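Local coordinates for protein HAD hydrolase, family IA, variant 3 (Entamoeba histolytica, PDB 6W04) that binds a magnesium ion and is probably a hydrolase of the haloacid dehalogenase (HAD) superfamily, its substrate not established, at residues Ala3-Phe8 with Cys164-Asp169; Thr106-Ser111 with Asp148-Ala153. All blocks are in the same frame, centred on the assembly; numbering follows the deposited sequence.

Contact 1: Ala3-Phe8 with Cys164-Asp169. With MG (magnesium ion), chain B.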
loop_
_atom_site.group_PDB
_atom_site.type_symbol
_atom_site.label_atom_id
_atom_site.label_comp_id
_atom_site.label_asym_id
_atom_site.label_seq_id
_atom_site.Cartn_x
_atom_site.Cartn_y
_atom_site.Cartn_z
ATOM N N ALA A 3 -0.211 -0.535 18.256
ATOM C CA ALA A 3 -0.131 -1.385 17.080
ATOM C C ALA A 3 0.611 -0.654 15.974
ATOM O O ALA A 3 0.802 0.564 16.021
ATOM C CB ALA A 3 -1.522 -1.809 16.592
ATOM N N VAL A 4 1.039 -1.433 14.987
ATOM C CA VAL A 4 1.595 -0.930 13.735
ATOM C C VAL A 4 0.737 -1.445 12.592
ATOM O O VAL A 4 0.464 -2.647 12.509
ATOM C CB VAL A 4 3.052 -1.381 13.535
ATOM C CG1 VAL A 4 3.586 -0.878 12.196
ATOM C CG2 VAL A 4 3.911 -0.950 14.708
ATOM N N LEU A 5 0.329 -0.550 11.699
ATOM C CA LEU A 5 -0.478 -0.933 10.543
ATOM C C LEU A 5 0.366 -0.672 9.305
ATOM O O LEU A 5 0.699 0.483 9.018
ATOM C CB LEU A 5 -1.789 -0.141 10.511
ATOM C CG LEU A 5 -2.485 -0.058 11.883
ATOM C CD1 LEU A 5 -3.757 0.816 11.832
ATOM C CD2 LEU A 5 -2.785 -1.477 12.418
ATOM N N PHE A 6 0.753 -1.738 8.595
ATOM C CA PHE A 6 1.552 -1.598 7.377
ATOM C C PHE A 6 0.677 -1.567 6.123
ATOM O O PHE A 6 -0.070 -2.519 5.853
ATOM C CB PHE A 6 2.534 -2.756 7.200
ATOM C CG PHE A 6 3.571 -2.895 8.293
ATOM C CD1 PHE A 6 4.811 -2.287 8.162
ATOM C CD2 PHE A 6 3.340 -3.722 9.382
ATOM C CE1 PHE A 6 5.802 -2.456 9.140
ATOM C CE2 PHE A 6 4.314 -3.880 10.380
ATOM C CZ PHE A 6 5.539 -3.258 10.249
ATOM N N ASP A 7 0.852 -0.530 5.310
ATOM C CA ASP A 7 0.440 -0.621 3.909
ATOM C C ASP A 7 1.324 -1.635 3.206
ATOM O O ASP A 7 2.436 -1.918 3.654
ATOM C CB ASP A 7 0.575 0.738 3.235
ATOM C CG ASP A 7 0.176 0.719 1.780
ATOM O OD1 ASP A 7 -0.900 0.170 1.459
ATOM O OD2 ASP A 7 0.931 1.285 0.964
ATOM N N PHE A 8 0.855 -2.191 2.088
ATOM C CA PHE A 8 1.656 -3.214 1.422
ATOM C C PHE A 8 2.322 -2.694 0.152
ATOM O O PHE A 8 3.550 -2.540 0.131
ATOM C CB PHE A 8 0.838 -4.471 1.165
ATOM C CG PHE A 8 1.697 -5.646 0.799
ATOM C CD1 PHE A 8 2.323 -6.391 1.789
ATOM C CD2 PHE A 8 1.959 -5.940 -0.530
ATOM C CE1 PHE A 8 3.157 -7.448 1.465
ATOM C CE2 PHE A 8 2.777 -7.004 -0.864
ATOM C CZ PHE A 8 3.379 -7.751 0.135
ATOM N N CYS A 164 -1.910 3.996 17.030
ATOM C CA CYS A 164 -1.372 3.184 15.948
ATOM C C CYS A 164 -0.405 3.994 15.095
ATOM O O CYS A 164 -0.680 5.150 14.745
ATOM C CB CYS A 164 -2.488 2.631 15.045
ATOM S SG CYS A 164 -3.477 1.318 15.797
ATOM N N ILE A 165 0.721 3.371 14.756
ATOM C CA ILE A 165 1.587 3.822 13.675
ATOM C C ILE A 165 1.092 3.222 12.365
ATOM O O ILE A 165 0.741 2.038 12.302
ATOM C CB ILE A 165 3.049 3.423 13.945
ATOM C CG1 ILE A 165 3.583 4.192 15.151
ATOM C CG2 ILE A 165 3.892 3.661 12.703
ATOM C CD1 ILE A 165 3.767 5.710 14.904
ATOM N N VAL A 166 1.054 4.046 11.315
ATOM C CA VAL A 166 0.789 3.609 9.955
ATOM C C VAL A 166 1.996 3.960 9.096
ATOM O O VAL A 166 2.465 5.102 9.121
ATOM C CB VAL A 166 -0.487 4.255 9.388
ATOM C CG1 VAL A 166 -0.622 3.935 7.887
ATOM C CG2 VAL A 166 -1.700 3.775 10.177
ATOM N N PHE A 167 2.516 2.967 8.368
ATOM C CA PHE A 167 3.543 3.162 7.348
ATOM C C PHE A 167 2.852 3.225 5.990
ATOM O O PHE A 167 2.098 2.316 5.639
ATOM C CB PHE A 167 4.561 2.020 7.352
ATOM C CG PHE A 167 5.501 2.033 8.553
ATOM C CD1 PHE A 167 5.331 1.138 9.595
ATOM C CD2 PHE A 167 6.566 2.912 8.600
ATOM C CE1 PHE A 167 6.209 1.117 10.685
ATOM C CE2 PHE A 167 7.445 2.925 9.686
ATOM C CZ PHE A 167 7.260 2.021 10.728
ATOM N N GLU A 168 3.105 4.289 5.238
ATOM C CA GLU A 168 2.382 4.514 3.993
ATOM C C GLU A 168 3.320 5.187 3.005
ATOM O O GLU A 168 4.285 5.841 3.406
ATOM C CB GLU A 168 1.140 5.383 4.229
ATOM C CG GLU A 168 -0.130 4.615 4.395
ATOM C CD GLU A 168 -0.650 4.104 3.065
ATOM O OE1 GLU A 168 0.044 4.300 2.025
ATOM O OE2 GLU A 168 -1.756 3.518 3.065
ATOM N N ASP A 169 3.024 5.032 1.701
ATOM C CA ASP A 169 3.899 5.558 0.648
ATOM C C ASP A 169 3.231 6.553 -0.291
ATOM O O ASP A 169 3.910 7.090 -1.176
ATOM C CB ASP A 169 4.486 4.420 -0.201
ATOM C CG ASP A 169 3.438 3.713 -1.046
ATOM O OD1 ASP A 169 3.579 3.687 -2.292
ATOM O OD2 ASP A 169 2.479 3.163 -0.458
HETATM MG MG MG B . 0.916 1.888 -1.002
HETATM O O HOH W 1 -0.497 3.318 -0.287
HETATM O O HOH W 2 1.286 2.582 -3.062
#

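Contact 2: Thr106-Ser111 with Asp148-Ala153. With EDO (1,2-ethanediol), chain C.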
loop_
_atom_site.group_PDB
_atom_site.type_symbol
_atom_site.label_atom_id
_atom_site.label_comp_id
_atom_site.label_asym_id
_atom_site.label_seq_id
_atom_site.Cartn_x
_atom_site.Cartn_y
_atom_site.Cartn_z
ATOM N N THR A 106 -0.421 -5.498 11.646
ATOM C CA THR A 106 -1.036 -6.183 10.523
ATOM C C THR A 106 -0.829 -5.356 9.263
ATOM O O THR A 106 -0.313 -4.233 9.303
ATOM C CB THR A 106 -2.529 -6.441 10.767
ATOM O OG1 THR A 106 -3.001 -7.346 9.760
ATOM C CG2 THR A 106 -3.354 -5.124 10.697
ATOM N N ILE A 107 -1.268 -5.930 8.152
ATOM C CA ILE A 107 -1.223 -5.314 6.835
ATOM C C ILE A 107 -2.610 -4.807 6.472
ATOM O O ILE A 107 -3.622 -5.476 6.742
ATOM C CB ILE A 107 -0.726 -6.324 5.788
ATOM C CG1 ILE A 107 0.775 -6.568 5.950
ATOM C CG2 ILE A 107 -1.058 -5.817 4.356
ATOM C CD1 ILE A 107 1.285 -7.857 5.218
ATOM N N ALA A 108 -2.661 -3.618 5.867
ATOM C CA ALA A 108 -3.848 -3.114 5.190
ATOM C C ALA A 108 -3.438 -2.776 3.762
ATOM O O ALA A 108 -2.382 -2.176 3.544
ATOM C CB ALA A 108 -4.420 -1.887 5.896
ATOM N N THR A 109 -4.235 -3.187 2.789
ATOM C CA THR A 109 -3.885 -2.891 1.414
ATOM C C THR A 109 -5.150 -2.568 0.641
ATOM O O THR A 109 -6.230 -3.075 0.952
ATOM C CB THR A 109 -3.119 -4.072 0.769
ATOM O OG1 THR A 109 -2.914 -3.827 -0.628
ATOM C CG2 THR A 109 -3.870 -5.372 0.934
ATOM N N SER A 110 -5.005 -1.710 -0.370
ATOM C CA SER A 110 -6.078 -1.468 -1.328
ATOM C C SER A 110 -6.237 -2.610 -2.313
ATOM O O SER A 110 -7.201 -2.606 -3.085
ATOM C CB SER A 110 -5.828 -0.193 -2.131
ATOM O OG SER A 110 -5.696 0.949 -1.312
ATOM N N SER A 111 -5.305 -3.557 -2.335
ATOM C CA SER A 111 -5.359 -4.643 -3.306
ATOM C C SER A 111 -6.590 -5.511 -3.075
ATOM O O SER A 111 -7.032 -5.694 -1.939
ATOM C CB SER A 111 -4.094 -5.511 -3.205
ATOM O OG SER A 111 -2.935 -4.797 -3.647
ATOM N N ASP A 148 -11.582 4.493 6.342
ATOM C CA ASP A 148 -12.203 3.209 6.666
ATOM C C ASP A 148 -11.180 2.083 6.827
ATOM O O ASP A 148 -11.237 1.317 7.793
ATOM C CB ASP A 148 -13.215 2.839 5.586
ATOM C CG ASP A 148 -14.249 3.919 5.355
ATOM O OD1 ASP A 148 -14.027 5.068 5.792
ATOM O OD2 ASP A 148 -15.284 3.611 4.727
ATOM N N ILE A 149 -10.234 1.962 5.888
ATOM C CA ILE A 149 -9.349 0.793 5.912
ATOM C C ILE A 149 -8.512 0.738 7.189
ATOM O O ILE A 149 -8.222 -0.356 7.696
ATOM C CB ILE A 149 -8.462 0.750 4.644
ATOM C CG1 ILE A 149 -7.832 -0.632 4.485
ATOM C CG2 ILE A 149 -7.341 1.818 4.658
ATOM C CD1 ILE A 149 -7.081 -0.775 3.169
ATOM N N TYR A 150 -8.130 1.887 7.753
ATOM C CA TYR A 150 -7.281 1.822 8.942
ATOM C C TYR A 150 -8.084 1.673 10.229
ATOM O O TYR A 150 -7.607 1.025 11.171
ATOM C CB TYR A 150 -6.339 3.043 9.005
ATOM C CG TYR A 150 -5.219 2.877 7.999
ATOM C CD1 TYR A 150 -4.402 1.750 8.044
ATOM C CD2 TYR A 150 -5.013 3.805 6.974
ATOM C CE1 TYR A 150 -3.393 1.551 7.121
ATOM C CE2 TYR A 150 -3.991 3.614 6.027
ATOM C CZ TYR A 150 -3.196 2.474 6.100
ATOM O OH TYR A 150 -2.173 2.248 5.188
ATOM N N LEU A 151 -9.295 2.241 10.291
ATOM C CA LEU A 151 -10.208 1.908 11.384
ATOM C C LEU A 151 -10.509 0.420 11.401
ATOM O O LEU A 151 -10.583 -0.206 12.468
ATOM C CB LEU A 151 -11.504 2.699 11.241
ATOM C CG LEU A 151 -11.284 4.206 11.234
ATOM C CD1 LEU A 151 -12.583 4.933 10.925
ATOM C CD2 LEU A 151 -10.706 4.637 12.574
ATOM N N LYS A 152 -10.697 -0.161 10.217
ATOM C CA LYS A 152 -10.957 -1.590 10.108
ATOM C C LYS A 152 -9.787 -2.402 10.659
ATOM O O LYS A 152 -9.987 -3.372 11.406
ATOM C CB LYS A 152 -11.224 -1.920 8.639
ATOM C CG LYS A 152 -11.869 -3.233 8.347
ATOM C CD LYS A 152 -12.463 -3.212 6.927
ATOM C CE LYS A 152 -12.936 -4.609 6.466
ATOM N NZ LYS A 152 -14.138 -5.094 7.210
ATOM N N ALA A 153 -8.557 -1.997 10.328
ATOM C CA ALA A 153 -7.375 -2.705 10.813
ATOM C C ALA A 153 -7.208 -2.556 12.322
ATOM O O ALA A 153 -6.870 -3.527 13.017
ATOM C CB ALA A 153 -6.132 -2.194 10.086
HETATM C C1 EDO C . -1.267 0.932 -2.940
HETATM O O1 EDO C . -0.693 0.799 -1.646
HETATM C C2 EDO C . -2.726 0.812 -2.664
HETATM O O2 EDO C . -2.886 1.437 -1.393
#

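Contact 1: Ala3-Phe8 with Cys164-Asp169
Asp7 and Asp169 meet through a shared magnesium ion at the C-terminal ends of two neighbouring parallel strands. Along Asp7, CB lies 3.3 Å from Phe167 O. With CG anti to the backbone N, chi1 180° turns the carboxylate toward Glu168 and the metal. Asp7 OD2 binds magnesium at 2.1 Å, as does Asp169 OD2, and these two oxygens stand only 2.8 Å apart. Asp7 OD1 and Glu168 OE2 each form a salt bridge with Lys144; Glu168 OE2 is also hydrogen-bonded to Tyr150, and Thr11 to OD2 of both Asp7 and Asp169. The carboxylates of Asp7 and Glu168 are stacked, planes 16° apart, while Glu168 OE1 accepts a hydrogen bond from water 1, itself a metal ligand, and another from Asp169 N through its anti lone pair.

Four backbone hydrogen bonds fix the register, the shortest from Leu5 N to Ile165 O (2.7 Å). On one face Val4 CG1 reaches the edge of the Phe167 ring, 3.6 Å from CE1, and the Phe6 ring lies nearly parallel to Phe167 but slid aside. Helix 148-157 packs on the face carrying Ala3, Leu5 and Val166, helix 214-222 on the one with Val4 and Phe167, and strands 105-112 and 183-187 flank the pair.

Contact 2: Thr106-Ser111 with Asp148-Ala153
The Tyr150 ring has Ile149 CG2, from its own helix, over one face, 3.8 Å above the plane and offset toward the rim. Ala108 CB meets the ring obliquely, 3.8 Å from CE1. With CG anti to the carbonyl carbon (chi1 -75°), the ring runs alongside Ala108 toward strands 3-7 and 164-168, where its hydroxyl is hydrogen-bonded to Glu168.

Ala108 is the central strand residue here: its methyl group also touches Ile149 CG1 at 3.9 Å, so the one methyl meets both neighbouring helix side chains. Ile149 is extended, CG1 anti to the backbone N, which carries CD1 to within 3.3 Å of Thr109 O. Farther back along the strand, Thr106 CG2 faces Ala153 CB at 4.1 Å. No hydrogen bond joins the two segments; the closest contacts are between carbons, except that Ile149 CD1 lies against Thr109 O.

Where the chain turns at Ser110, Thr109 OG1 accepts from Ser111 N (3.0 Å, 166° at the hydrogen), closing an ST turn, and Ser110 OG shares a hydrogen bond with a bound 1,2-ethanediol, probably from the crystallisation liquor.

The axes run nearly antiparallel, at 158° and 8.9 Å at closest approach. This is a helix laid against a parallel sheet, as in the Rossmann-like α/β core of HAD proteins; the ST turn lies on the magnesium side of that sheet, beside the probable active site.

Overall arrangement
Contacts 1 and 2 have centres 9 Å apart and both involve one parallel sheet: contact 1 pairs two of its strands, contact 2 sets a helix against a third, with strand 3-7 lying between strands 105-112 and 164-168. Along the chain the order is 3-8, 106-111, 148-153, 164-169, so contact 2 forms wholly between the two strands paired in contact 1. Helix 148-157 is followed, after a short connection, by strand 164-168 and lies over the sheet face bearing Leu5 and Ala108. Two probable hydrogen bonds tie the contacts together: Tyr150 OH to Glu168 OE2 (2.5 Å) and Phe6 N to Thr106 O (2.8 Å). Helix packing and strand pairing thus converge on the C-terminal strand ends, where Asn9 completes the protein ligands of the magnesium site.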